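Local atomic coordinates of formyltransferase (Francisella tularensis subsp. tularensis, PDB entry 4NV1), a protein that belongs to the formyltransferase family, combining a Rossmann-like alpha/beta domain with a C-terminal domain of the N-formyltransferase dimerization type. Residues 77-82 against 126-131; 5-10 against 86-91; 68-73 against 167-172. One frame throughout, in Å; residues are numbered along the deposited sequence.

Interaction 1 of 3, residues 77-82 against 126-131; sequences KQLFPA and EEIDHG. With 0FX (dTDP-4-amino-4,6-dideoxyglucose), chain I.
L79 and I128 supply the apolar part of this surface contact between two loops. Their side chains cross at about a right angle and meet by their methyl ends, L79 CD2 lying 4.0 Å from I128 CD1. I128 CG1 stands anti to the carbonyl carbon (chi1 -65°), which carries CD1 across to the leucine. The two methyl ends shield each other from water, which suits apolar side chains on facing loops.

The second meeting is van der Waals contact with a charged side chain. A82, the first residue of helix 82-87, offers its CB to E126 OE2 at 3.6 Å, and so small a side chain lets the carboxylate come close to the helix start. The main polar anchor of E126 lies outside the contact: OE1 accepts a hydrogen bond from N86 ND2, one turn further along that helix.

At the other end of 77-82, K77 NZ donates to O2G of dTDP-4-amino-4,6-dideoxyglucose at 3.2 Å. The lysine chain is extended until a final bend at chi4 (-47°), which turns NZ back to the sugar. This loop follows strand 70-74, and ligand-binding loops at the C-terminal ends of parallel strands are characteristic of Rossmann-like folds.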
loop_
_atom_site.group_PDB
_atom_site.type_symbol
_atom_site.label_atom_id
_atom_site.label_comp_id
_atom_site.label_asym_id
_atom_site.label_seq_id
_atom_site.Cartn_x
_atom_site.Cartn_y
_atom_site.Cartn_z
ATOM N N LYS A 77 9.846 -14.386 23.512
ATOM C CA LYS A 77 11.056 -13.579 23.265
ATOM C C LYS A 77 12.387 -14.255 23.633
ATOM O O LYS A 77 13.448 -13.816 23.176
ATOM C CB LYS A 77 10.958 -12.206 23.949
ATOM C CG LYS A 77 9.834 -11.305 23.448
ATOM C CD LYS A 77 9.677 -10.075 24.347
ATOM C CE LYS A 77 8.641 -9.057 23.888
ATOM N NZ LYS A 77 8.779 -8.748 22.436
ATOM N N GLN A 78 12.386 -15.278 24.488
ATOM C CA GLN A 78 13.659 -15.772 25.072
ATOM C C GLN A 78 13.985 -17.231 24.781
ATOM O O GLN A 78 13.071 -18.045 24.654
ATOM C CB GLN A 78 13.652 -15.664 26.608
ATOM C CG GLN A 78 12.796 -14.551 27.190
ATOM C CD GLN A 78 12.804 -14.462 28.709
ATOM O OE1 GLN A 78 13.848 -14.579 29.368
ATOM N NE2 GLN A 78 11.632 -14.259 29.272
ATOM N N LEU A 79 15.275 -17.545 24.775
ATOM C CA LEU A 79 15.772 -18.909 24.617
ATOM C C LEU A 79 16.077 -19.596 25.946
ATOM O O LEU A 79 16.616 -18.992 26.894
ATOM C CB LEU A 79 17.069 -18.885 23.835
ATOM C CG LEU A 79 16.939 -18.074 22.536
ATOM C CD1 LEU A 79 18.316 -17.615 22.072
ATOM C CD2 LEU A 79 16.171 -18.873 21.488
ATOM N N PHE A 80 15.759 -20.891 25.960
ATOM C CA PHE A 80 15.747 -21.703 27.153
ATOM C C PHE A 80 17.194 -22.125 27.347
ATOM O O PHE A 80 17.879 -22.451 26.377
ATOM C CB PHE A 80 14.884 -22.967 26.965
ATOM C CG PHE A 80 13.382 -22.793 27.050
ATOM C CD1 PHE A 80 12.727 -21.601 26.811
ATOM C CD2 PHE A 80 12.613 -23.901 27.299
ATOM C CE1 PHE A 80 11.339 -21.512 26.876
ATOM C CE2 PHE A 80 11.246 -23.842 27.332
ATOM C CZ PHE A 80 10.602 -22.633 27.139
ATOM N N PRO A 81 17.685 -22.111 28.595
ATOM C CA PRO A 81 19.025 -22.602 28.915
ATOM C C PRO A 81 19.269 -24.057 28.559
ATOM O O PRO A 81 18.340 -24.836 28.505
ATOM C CB PRO A 81 19.114 -22.435 30.429
ATOM C CG PRO A 81 18.233 -21.261 30.695
ATOM C CD PRO A 81 17.164 -21.202 29.630
ATOM N N ALA A 82 20.520 -24.445 28.351
ATOM C CA ALA A 82 20.803 -25.783 27.857
ATOM C C ALA A 82 20.356 -26.846 28.837
ATOM O O ALA A 82 19.791 -27.836 28.441
ATOM C CB ALA A 82 22.278 -25.949 27.523
ATOM N N GLU A 126 19.880 -28.014 22.251
ATOM C CA GLU A 126 20.809 -26.876 22.368
ATOM C C GLU A 126 20.838 -25.845 21.208
ATOM O O GLU A 126 21.094 -24.653 21.435
ATOM C CB GLU A 126 22.193 -27.415 22.676
ATOM C CG GLU A 126 22.142 -28.288 23.927
ATOM C CD GLU A 126 23.417 -28.258 24.756
ATOM O OE1 GLU A 126 23.683 -29.282 25.426
ATOM O OE2 GLU A 126 24.150 -27.236 24.740
ATOM N N GLU A 127 20.515 -26.267 19.985
ATOM C CA GLU A 127 20.466 -25.346 18.858
ATOM C C GLU A 127 19.070 -24.832 18.531
ATOM O O GLU A 127 18.076 -25.510 18.784
ATOM C CB GLU A 127 21.090 -25.999 17.618
ATOM C CG GLU A 127 22.591 -26.298 17.715
ATOM C CD GLU A 127 23.324 -26.081 16.395
ATOM O OE1 GLU A 127 22.753 -25.427 15.494
ATOM O OE2 GLU A 127 24.478 -26.549 16.244
ATOM N N ILE A 128 19.027 -23.640 17.939
ATOM C CA ILE A 128 17.809 -22.936 17.513
ATOM C C ILE A 128 16.989 -23.620 16.404
ATOM O O ILE A 128 17.451 -23.866 15.282
ATOM C CB ILE A 128 18.115 -21.451 17.071
ATOM C CG1 ILE A 128 18.623 -20.574 18.235
ATOM C CG2 ILE A 128 16.922 -20.776 16.379
ATOM C CD1 ILE A 128 18.335 -19.085 18.111
ATOM N N ASP A 129 15.696 -23.828 16.678
ATOM C CA ASP A 129 14.824 -24.459 15.681
ATOM C C ASP A 129 15.566 -25.697 15.121
ATOM O O ASP A 129 15.771 -25.757 13.920
ATOM C CB ASP A 129 14.461 -23.440 14.549
ATOM C CG ASP A 129 13.830 -22.108 15.062
ATOM O OD1 ASP A 129 13.129 -22.154 16.112
ATOM O OD2 ASP A 129 14.026 -21.026 14.421
ATOM N N HIS A 130 15.950 -26.674 15.963
ATOM C CA HIS A 130 16.841 -27.767 15.570
ATOM C C HIS A 130 16.543 -29.257 15.897
ATOM O O HIS A 130 17.083 -30.139 15.210
ATOM C CB HIS A 130 18.231 -27.440 16.128
ATOM C CG HIS A 130 19.329 -28.315 15.590
ATOM N ND1 HIS A 130 19.607 -29.570 16.096
ATOM C CD2 HIS A 130 20.213 -28.110 14.583
ATOM C CE1 HIS A 130 20.622 -30.093 15.432
ATOM N NE2 HIS A 130 21.010 -29.225 14.512
ATOM N N GLY A 131 15.800 -29.577 16.961
ATOM C CA GLY A 131 15.685 -30.998 17.415
ATOM C C GLY A 131 14.541 -31.789 16.795
ATOM O O GLY A 131 13.816 -31.240 15.939
HETATM O O4P 0FX I . 6.455 -13.737 16.780
HETATM P P2 0FX I . 6.088 -12.803 17.961
HETATM O O3P 0FX I . 4.716 -12.577 18.558
HETATM O O1G 0FX I . 7.356 -12.465 18.860
HETATM C C1G 0FX I . 7.960 -13.447 19.670
HETATM C C2G 0FX I . 9.142 -12.652 20.202
HETATM O O2G 0FX I . 8.765 -11.320 20.563
HETATM C C3G 0FX I . 10.260 -12.567 19.182
HETATM O O3G 0FX I . 11.335 -11.970 19.939
HETATM C C4G 0FX I . 10.546 -13.984 18.646
HETATM N N4A 0FX I . 11.676 -14.024 17.729
HETATM C C5G 0FX I . 9.322 -14.626 17.981
HETATM C C6G 0FX I . 9.618 -16.047 17.516
HETATM O O5G 0FX I . 8.279 -14.648 18.956
HETATM O OPP 0FX I . 5.946 -11.240 17.676
HETATM P P 0FX I . 6.764 -10.165 16.852
HETATM O O1P 0FX I . 8.066 -9.695 17.468
HETATM O O2P 0FX I . 5.493 -9.359 16.614
HETATM O O5 0FX I . 7.019 -10.696 15.350
HETATM C C5 0FX I . 5.874 -11.116 14.598
HETATM C C4 0FX I . 5.996 -10.748 13.130
HETATM O O4 0FX I . 5.797 -9.354 12.977
HETATM C C3 0FX I . 7.321 -11.019 12.484
HETATM O O3 0FX I . 7.372 -12.301 11.838
HETATM C C2 0FX I . 7.371 -9.994 11.350
HETATM C C1 0FX I . 6.578 -8.823 11.931
HETATM N N11 0FX I . 7.500 -7.751 12.322
HETATM C C61 0FX I . 7.985 -7.712 13.582
HETATM C C51 0FX I . 8.867 -6.717 13.946
HETATM C C5A 0FX I . 9.521 -6.587 15.307
HETATM C C21 0FX I . 7.840 -6.814 11.415
HETATM O O21 0FX I . 7.335 -6.800 10.165
HETATM N N31 0FX I . 8.645 -5.792 11.725
HETATM C C41 0FX I . 9.132 -5.773 12.984
HETATM O O41 0FX I . 9.984 -4.831 13.372
#

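Interaction 2 of 3, residues 5-10 against 86-91; sequences KIFVVT and NSVLCI
T10 OG1 is gripped by several groups at the end of the strand whose F7 meets V88 and C90: it is hydrogen-bonded to C74 O and to the backbone N of N12, with a weaker bond to H75 O. A threonine hydroxyl suits this spot, since it can give and accept a bond where the strand passes into loop and the backbone has left the regular ladder.

That hydroxyl anchors the strand end; the contact itself, made by F7 further back, is between apolar groups. F7 and C90 have CA atoms 9.1 Å apart, because strand 70-74 runs between strands 4-9 and 89-94, and the long side chain of F7 must span that middle strand. With chi1 at 74°, its CG sits between the backbone N and the carbonyl carbon, and the ring passes over G71, where the lack of a side chain leaves room for it.

V88 CG1 approaches F7 CE1 at the ring edge, near the ring plane, 4.4 Å away. C90 SG comes obliquely to F7 CZ at 4.3 Å. V88 has just left helix 82-87, and its beta-branched side chain suits the extended backbone leading into the next strand. Y68 makes an edge-to-face pair with the same ring, and F80 packs on both F7 and C90.

Ring, valine and polarisable sulfur thus join strand 4-9 to the end of helix 82-87 and to strand 89-94 by dispersion and burial, so that shape, more than directed bonding, sets the fit.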
loop_
_atom_site.group_PDB
_atom_site.type_symbol
_atom_site.label_atom_id
_atom_site.label_comp_id
_atom_site.label_asym_id
_atom_site.label_seq_id
_atom_site.Cartn_x
_atom_site.Cartn_y
_atom_site.Cartn_z
ATOM N N LYS A 5 2.627 -31.523 35.354
ATOM C CA LYS A 5 2.867 -30.154 35.753
ATOM C C LYS A 5 3.623 -29.535 34.605
ATOM O O LYS A 5 4.668 -30.042 34.222
ATOM C CB LYS A 5 3.722 -30.051 37.019
ATOM C CG LYS A 5 2.927 -30.041 38.337
ATOM C CD LYS A 5 3.323 -28.918 39.308
ATOM C CE LYS A 5 2.836 -27.519 38.897
ATOM N NZ LYS A 5 3.450 -26.466 39.752
ATOM N N ILE A 6 3.139 -28.400 34.134
ATOM C CA ILE A 6 3.558 -27.816 32.865
ATOM C C ILE A 6 3.882 -26.342 32.990
ATOM O O ILE A 6 3.131 -25.581 33.649
ATOM C CB ILE A 6 2.414 -27.993 31.853
ATOM C CG1 ILE A 6 2.112 -29.489 31.705
ATOM C CG2 ILE A 6 2.793 -27.412 30.493
ATOM C CD1 ILE A 6 0.822 -29.780 30.980
ATOM N N PHE A 7 4.947 -25.924 32.315
ATOM C CA PHE A 7 5.149 -24.497 32.085
ATOM C C PHE A 7 5.106 -24.156 30.590
ATOM O O PHE A 7 5.569 -24.906 29.713
ATOM C CB PHE A 7 6.404 -23.970 32.774
ATOM C CG PHE A 7 7.694 -24.363 32.133
ATOM C CD1 PHE A 7 8.310 -25.569 32.432
ATOM C CD2 PHE A 7 8.331 -23.515 31.257
ATOM C CE1 PHE A 7 9.515 -25.956 31.871
ATOM C CE2 PHE A 7 9.529 -23.890 30.674
ATOM C CZ PHE A 7 10.128 -25.103 30.980
ATOM N N VAL A 8 4.587 -22.964 30.326
ATOM C CA VAL A 8 4.389 -22.430 28.999
ATOM C C VAL A 8 4.927 -21.034 29.026
ATOM O O VAL A 8 4.420 -20.210 29.761
ATOM C CB VAL A 8 2.901 -22.396 28.713
ATOM C CG1 VAL A 8 2.551 -21.582 27.462
ATOM C CG2 VAL A 8 2.397 -23.813 28.650
ATOM N N VAL A 9 5.963 -20.814 28.234
ATOM C CA VAL A 9 6.516 -19.518 27.952
ATOM C C VAL A 9 6.086 -18.910 26.609
ATOM O O VAL A 9 6.269 -19.523 25.535
ATOM C CB VAL A 9 7.999 -19.661 27.934
ATOM C CG1 VAL A 9 8.617 -18.283 28.007
ATOM C CG2 VAL A 9 8.440 -20.567 29.064
ATOM N N THR A 10 5.453 -17.739 26.674
ATOM C CA THR A 10 5.071 -16.976 25.483
ATOM C C THR A 10 5.028 -15.473 25.717
ATOM O O THR A 10 4.683 -15.023 26.831
ATOM C CB THR A 10 3.658 -17.327 25.020
ATOM O OG1 THR A 10 3.396 -16.672 23.771
ATOM C CG2 THR A 10 2.627 -16.929 26.032
ATOM N N ASN A 86 18.004 -29.879 28.417
ATOM C CA ASN A 86 18.569 -31.225 28.571
ATOM C C ASN A 86 17.990 -32.001 29.736
ATOM O O ASN A 86 18.135 -33.224 29.784
ATOM C CB ASN A 86 20.065 -31.142 28.819
ATOM C CG ASN A 86 20.817 -30.663 27.609
ATOM O OD1 ASN A 86 20.362 -30.812 26.469
ATOM N ND2 ASN A 86 21.970 -30.053 27.855
ATOM N N SER A 87 17.281 -31.338 30.642
ATOM C CA SER A 87 16.771 -32.034 31.828
ATOM C C SER A 87 15.239 -32.190 31.933
ATOM O O SER A 87 14.741 -33.025 32.676
ATOM C CB SER A 87 17.274 -31.285 33.082
ATOM O OG SER A 87 18.586 -30.777 32.852
ATOM N N VAL A 88 14.484 -31.378 31.209
ATOM C CA VAL A 88 13.041 -31.434 31.205
ATOM C C VAL A 88 12.717 -31.490 29.723
ATOM O O VAL A 88 13.340 -30.797 28.912
ATOM C CB VAL A 88 12.477 -30.087 31.751
ATOM C CG1 VAL A 88 10.975 -30.093 31.740
ATOM C CG2 VAL A 88 12.995 -29.795 33.154
ATOM N N LEU A 89 11.699 -32.240 29.355
ATOM C CA LEU A 89 11.171 -32.136 28.011
ATOM C C LEU A 89 10.562 -30.770 27.701
ATOM O O LEU A 89 9.547 -30.365 28.273
ATOM C CB LEU A 89 10.117 -33.237 27.853
ATOM C CG LEU A 89 9.355 -33.371 26.556
ATOM C CD1 LEU A 89 10.365 -33.463 25.432
ATOM C CD2 LEU A 89 8.481 -34.620 26.639
ATOM N N CYS A 90 11.157 -30.091 26.739
ATOM C CA CYS A 90 10.769 -28.737 26.323
ATOM C C CYS A 90 10.445 -28.841 24.818
ATOM O O CYS A 90 11.172 -29.431 24.020
ATOM C CB CYS A 90 11.941 -27.781 26.544
ATOM S SG CYS A 90 12.331 -27.693 28.305
ATOM N N ILE A 91 9.284 -28.335 24.478
ATOM C CA ILE A 91 8.782 -28.402 23.122
ATOM C C ILE A 91 8.450 -26.990 22.646
ATOM O O ILE A 91 7.887 -26.172 23.368
ATOM C CB ILE A 91 7.616 -29.375 23.083
ATOM C CG1 ILE A 91 8.190 -30.804 23.379
ATOM C CG2 ILE A 91 6.771 -29.192 21.840
ATOM C CD1 ILE A 91 7.093 -31.805 23.629
#

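Interaction 3 of 3, residues 68-73 against 167-172; sequences YDLGFS and DDILNN
L70 begins the contact between strand 70-74 and the C-terminal end of helix 147-170, which lies against one face of the mixed sheet in this Rossmann-like alpha/beta domain. Its CG is placed opposite the backbone N (chi1 -179°), which brings both methyls to the helix: CD2 touches two residues, 3.7 Å from L170 CD2 and 3.9 Å from I169 CG2, and CD1 meets the same I169 CG2 at 3.9 Å. The leucine crosses both helix residues at about a right angle, and its forked end straddles the single isoleucine methyl.

At G71 there is no side chain, and the ring of F7 lies close over its CA on the face away from the helix. F72 returns to the helix side, as strand alternation requires. The far end of its ring, CZ, reaches I169 CG2 at 4.1 Å, the two side chains lying oblique to each other; F162, earlier on the helix, adds an edge-to-face partner. Large apolar residues at alternate positions suit a strand covered by a helix, and L170 extends the cover across to I6 and V29.

Just beyond these residues the helix ends in a Schellman motif, with N172 at positive phi (46°) and its backbone N bonded to I169 O at 3.0 Å.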
loop_
_atom_site.group_PDB
_atom_site.type_symbol
_atom_site.label_atom_id
_atom_site.label_comp_id
_atom_site.label_asym_id
_atom_site.label_seq_id
_atom_site.Cartn_x
_atom_site.Cartn_y
_atom_site.Cartn_z
ATOM N N TYR A 68 8.703 -29.024 37.077
ATOM C CA TYR A 68 7.731 -29.259 35.998
ATOM C C TYR A 68 8.040 -30.570 35.259
ATOM O O TYR A 68 9.178 -30.983 35.230
ATOM C CB TYR A 68 7.792 -28.088 35.021
ATOM C CG TYR A 68 7.340 -26.804 35.666
ATOM C CD1 TYR A 68 5.995 -26.578 35.844
ATOM C CD2 TYR A 68 8.231 -25.874 36.163
ATOM C CE1 TYR A 68 5.547 -25.445 36.449
ATOM C CE2 TYR A 68 7.766 -24.703 36.762
ATOM C CZ TYR A 68 6.417 -24.531 36.924
ATOM O OH TYR A 68 5.813 -23.450 37.533
ATOM N N ASP A 69 7.068 -31.172 34.604
ATOM C CA ASP A 69 7.278 -32.399 33.817
ATOM C C ASP A 69 7.530 -32.113 32.324
ATOM O O ASP A 69 7.982 -32.956 31.541
ATOM C CB ASP A 69 5.989 -33.194 33.840
ATOM C CG ASP A 69 5.696 -33.828 35.171
ATOM O OD1 ASP A 69 4.525 -33.759 35.639
ATOM O OD2 ASP A 69 6.642 -34.375 35.758
ATOM N N LEU A 70 7.076 -30.948 31.907
ATOM C CA LEU A 70 6.909 -30.569 30.515
ATOM C C LEU A 70 7.028 -29.069 30.417
ATOM O O LEU A 70 6.461 -28.363 31.239
ATOM C CB LEU A 70 5.516 -31.037 30.104
ATOM C CG LEU A 70 4.976 -30.845 28.706
ATOM C CD1 LEU A 70 6.055 -31.331 27.740
ATOM C CD2 LEU A 70 3.670 -31.630 28.609
ATOM N N GLY A 71 7.782 -28.567 29.462
ATOM C CA GLY A 71 7.746 -27.168 29.090
ATOM C C GLY A 71 7.426 -26.897 27.624
ATOM O O GLY A 71 7.796 -27.687 26.725
ATOM N N PHE A 72 6.736 -25.788 27.398
ATOM C CA PHE A 72 6.465 -25.259 26.070
ATOM C C PHE A 72 6.912 -23.815 25.942
ATOM O O PHE A 72 6.673 -22.935 26.833
ATOM C CB PHE A 72 4.983 -25.288 25.762
ATOM C CG PHE A 72 4.393 -26.666 25.736
ATOM C CD1 PHE A 72 3.509 -27.062 26.686
ATOM C CD2 PHE A 72 4.655 -27.527 24.648
ATOM C CE1 PHE A 72 2.965 -28.312 26.666
ATOM C CE2 PHE A 72 4.110 -28.792 24.628
ATOM C CZ PHE A 72 3.239 -29.179 25.600
ATOM N N SER A 73 7.524 -23.593 24.788
ATOM C CA SER A 73 7.826 -22.257 24.252
ATOM C C SER A 73 6.967 -21.993 23.024
ATOM O O SER A 73 6.904 -22.788 22.065
ATOM C CB SER A 73 9.315 -22.108 23.899
ATOM O OG SER A 73 9.538 -20.809 23.372
ATOM N N ASP A 167 -2.511 -34.146 23.397
ATOM C CA ASP A 167 -2.774 -35.439 24.079
ATOM C C ASP A 167 -1.617 -36.444 24.079
ATOM O O ASP A 167 -1.172 -36.937 25.137
ATOM C CB ASP A 167 -4.075 -36.085 23.580
ATOM C CG ASP A 167 -5.301 -35.342 24.080
ATOM O OD1 ASP A 167 -5.228 -34.484 25.013
ATOM O OD2 ASP A 167 -6.386 -35.561 23.507
ATOM N N ASP A 168 -1.045 -36.632 22.907
ATOM C CA ASP A 168 0.079 -37.534 22.765
ATOM C C ASP A 168 1.256 -37.097 23.607
ATOM O O ASP A 168 1.967 -37.916 24.215
ATOM C CB ASP A 168 0.615 -37.570 21.331
ATOM C CG ASP A 168 -0.305 -38.284 20.348
ATOM O OD1 ASP A 168 0.068 -38.338 19.150
ATOM O OD2 ASP A 168 -1.389 -38.772 20.746
ATOM N N ILE A 169 1.528 -35.799 23.557
ATOM C CA ILE A 169 2.585 -35.274 24.378
ATOM C C ILE A 169 2.253 -35.419 25.878
ATOM O O ILE A 169 3.142 -35.675 26.656
ATOM C CB ILE A 169 2.880 -33.784 24.052
ATOM C CG1 ILE A 169 3.443 -33.590 22.656
ATOM C CG2 ILE A 169 3.806 -33.157 25.075
ATOM C CD1 ILE A 169 3.231 -32.206 22.023
ATOM N N LEU A 170 1.033 -35.139 26.324
ATOM C CA LEU A 170 0.771 -35.263 27.761
ATOM C C LEU A 170 0.832 -36.755 28.153
ATOM O O LEU A 170 1.125 -37.120 29.303
ATOM C CB LEU A 170 -0.606 -34.708 28.096
ATOM C CG LEU A 170 -0.825 -33.230 27.814
ATOM C CD1 LEU A 170 -2.250 -32.778 28.072
ATOM C CD2 LEU A 170 0.108 -32.425 28.696
ATOM N N ASN A 171 0.552 -37.615 27.174
ATOM C CA ASN A 171 0.651 -39.043 27.397
ATOM C C ASN A 171 2.019 -39.552 27.245
ATOM O O ASN A 171 2.222 -40.721 27.462
ATOM C CB ASN A 171 -0.346 -39.823 26.556
ATOM C CG ASN A 171 -1.749 -39.550 27.057
ATOM O OD1 ASN A 171 -1.950 -39.337 28.274
ATOM N ND2 ASN A 171 -2.707 -39.463 26.146
ATOM N N ASN A 172 2.960 -38.648 27.015
ATOM C CA ASN A 172 4.324 -39.010 26.784
ATOM C C ASN A 172 4.590 -40.176 25.779
ATOM O O ASN A 172 5.564 -40.911 25.949
ATOM C CB ASN A 172 4.977 -39.355 28.096
ATOM C CG ASN A 172 6.468 -39.208 27.998
ATOM O OD1 ASN A 172 6.965 -38.360 27.278
ATOM N ND2 ASN A 172 7.194 -40.066 28.673
#

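Overall arrangement
Interactions 2 and 3 are core contacts and interaction 1 lies at the surface. Interactions 2 and 3 share the central sheet: strand 70-74 is hydrogen-bonded to strand 4-9 and to strand 89-94, so the span of interaction 2 crosses the very strand that interaction 3 joins to a helix, on opposite faces of the sheet. Their centres are about 7 Å apart, and both are apolar. Interaction 1 joins the loop after that strand to the loop between strands 117-123 and 133-139, and mixes sparse apolar touching with charged groups and a ligand bond, as suits loops at the surface. F80 is the residue that ties all three together, packing also on V9 of 5-10 and on S73 of 68-73.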